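Local atomic coordinates of extracellular solute-binding protein family 1 (Alicyclobacillus acidocaldarius subsp. acidocaldarius, PDB entry 4OVJ), a protein that probably captures a solute outside the cell and delivers it to a membrane transporter. Residues A146-A151 and A164-K169. Sequence-based numbering, arbitrary orientation.
Sequences AAFAKA and ADILEK
Phe148 reaches from the short helix 145-149 to helix 160-174 and meets two branched side chains with the rim of its ring. The CD2 edge faces the methyl CG2 of Ile166 at 3.8 Å, the two side chains crossing at about a right angle. Ile166 presents this methyl because CG2 is anti to the backbone N, while CG1 takes the place anti to the carbonyl carbon (chi1 -70°). Farther round the rim, CD2 of Leu167 lies in the ring plane, 3.9 Å from CZ of Phe148. A flat ring on a CB stem suits this place, since its rim can touch branch methyls of successive residues, which fit against its edge, while the ring of Trp163 meets it with nearly parallel planes and Tyr143 meets it edge-to-face. Were Phe148 an alanine, Ile166 CG2 and Leu167 CD2 would probably lose their aromatic neighbour and a gap would open between the helices. Beyond the ring, the backbones approach most closely at Ala151, whose small CB allows this and touches CB of Lys169 at 3.8 Å. With no hydrogen bond or salt bridge across it, the contact depends on apolar packing and shape, joining two consecutive helices near the periphery of the protein.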
loop_
_atom_site.group_PDB
_atom_site.type_symbol
_atom_site.label_atom_id
_atom_site.label_comp_id
_atom_site.label_asym_id
_atom_site.label_seq_id
_atom_site.Cartn_x
_atom_site.Cartn_y
_atom_site.Cartn_z
ATOM N N ALA A 146 13.985 11.004 -19.012
ATOM C CA ALA A 146 14.621 11.313 -20.275
ATOM C C ALA A 146 14.252 10.316 -21.363
ATOM O O ALA A 146 14.045 10.710 -22.510
ATOM C CB ALA A 146 16.137 11.406 -20.117
ATOM N N ALA A 147 14.124 9.037 -21.015
ATOM C CA ALA A 147 13.725 8.046 -22.003
ATOM C C ALA A 147 12.310 8.299 -22.529
ATOM O O ALA A 147 12.064 8.241 -23.727
ATOM C CB ALA A 147 13.815 6.639 -21.441
ATOM N N PHE A 148 11.376 8.561 -21.626
ATOM C CA PHE A 148 9.991 8.772 -22.022
ATOM C C PHE A 148 9.781 10.101 -22.738
ATOM O O PHE A 148 8.885 10.213 -23.563
ATOM C CB PHE A 148 9.042 8.575 -20.827
ATOM C CG PHE A 148 8.721 7.125 -20.608
ATOM C CD1 PHE A 148 9.665 6.284 -20.022
ATOM C CD2 PHE A 148 7.529 6.589 -21.087
ATOM C CE1 PHE A 148 9.414 4.921 -19.892
ATOM C CE2 PHE A 148 7.264 5.234 -20.953
ATOM C CZ PHE A 148 8.208 4.402 -20.343
ATOM N N ALA A 149 10.617 11.089 -22.444
ATOM C CA ALA A 149 10.579 12.352 -23.183
ATOM C C ALA A 149 10.852 12.138 -24.677
ATOM O O ALA A 149 10.380 12.923 -25.509
ATOM C CB ALA A 149 11.538 13.376 -22.575
ATOM N N LYS A 150 11.563 11.059 -25.031
ATOM C CA LYS A 150 11.797 10.735 -26.446
ATOM C C LYS A 150 10.507 10.344 -27.183
ATOM O O LYS A 150 10.453 10.404 -28.417
ATOM C CB LYS A 150 12.830 9.612 -26.580
ATOM C CG LYS A 150 14.181 9.979 -26.013
ATOM C CD LYS A 150 15.158 8.818 -26.025
ATOM C CE LYS A 150 16.502 9.261 -25.477
ATOM N NZ LYS A 150 17.479 8.152 -25.501
ATOM N N ALA A 151 9.476 9.957 -26.433
ATOM C CA ALA A 151 8.157 9.673 -26.989
ATOM C C ALA A 151 7.167 10.791 -26.695
ATOM O O ALA A 151 5.981 10.637 -26.943
ATOM C CB ALA A 151 7.626 8.357 -26.438
ATOM N N ALA A 164 0.283 1.644 -23.928
ATOM C CA ALA A 164 0.909 0.662 -24.826
ATOM C C ALA A 164 1.513 1.328 -26.056
ATOM O O ALA A 164 2.621 0.978 -26.479
ATOM C CB ALA A 164 -0.090 -0.412 -25.227
ATOM N N ASP A 165 0.828 2.343 -26.584
ATOM C CA ASP A 165 1.360 3.111 -27.724
ATOM C C ASP A 165 2.629 3.877 -27.340
ATOM O O ASP A 165 3.617 3.909 -28.090
ATOM C CB ASP A 165 0.302 4.080 -28.236
ATOM C CG ASP A 165 0.504 4.447 -29.685
ATOM O OD1 ASP A 165 0.305 3.567 -30.553
ATOM O OD2 ASP A 165 0.861 5.613 -29.958
ATOM N N ILE A 166 2.605 4.488 -26.164
ATOM C CA ILE A 166 3.772 5.207 -25.656
ATOM C C ILE A 166 4.954 4.251 -25.461
ATOM O O ILE A 166 6.069 4.555 -25.871
ATOM C CB ILE A 166 3.448 5.970 -24.352
ATOM C CG1 ILE A 166 2.517 7.153 -24.656
ATOM C CG2 ILE A 166 4.725 6.432 -23.685
ATOM C CD1 ILE A 166 1.701 7.640 -23.475
ATOM N N LEU A 167 4.697 3.094 -24.856
ATOM C CA LEU A 167 5.740 2.100 -24.643
ATOM C C LEU A 167 6.366 1.671 -25.969
ATOM O O LEU A 167 7.600 1.561 -26.087
ATOM C CB LEU A 167 5.184 0.883 -23.897
ATOM C CG LEU A 167 4.710 1.080 -22.459
ATOM C CD1 LEU A 167 4.221 -0.260 -21.927
ATOM C CD2 LEU A 167 5.834 1.623 -21.594
ATOM N N GLU A 168 5.527 1.440 -26.975
ATOM C CA GLU A 168 6.038 1.086 -28.302
ATOM C C GLU A 168 6.964 2.168 -28.849
ATOM O O GLU A 168 8.023 1.857 -29.392
ATOM C CB GLU A 168 4.894 0.783 -29.268
ATOM C CG GLU A 168 4.179 -0.525 -28.953
ATOM C CD GLU A 168 2.940 -0.767 -29.807
ATOM O OE1 GLU A 168 3.068 -0.898 -31.040
ATOM O OE2 GLU A 168 1.830 -0.848 -29.237
ATOM N N LYS A 169 6.577 3.431 -28.684
ATOM C CA LYS A 169 7.385 4.555 -29.166
ATOM C C LYS A 169 8.712 4.679 -28.424
ATOM O O LYS A 169 9.755 4.924 -29.036
ATOM C CB LYS A 169 6.597 5.861 -29.072
ATOM C CG LYS A 169 5.379 5.912 -29.981
ATOM C CD LYS A 169 5.751 6.113 -31.445
ATOM C CE LYS A 169 4.544 6.557 -32.259
ATOM N NZ LYS A 169 4.890 6.864 -33.672
#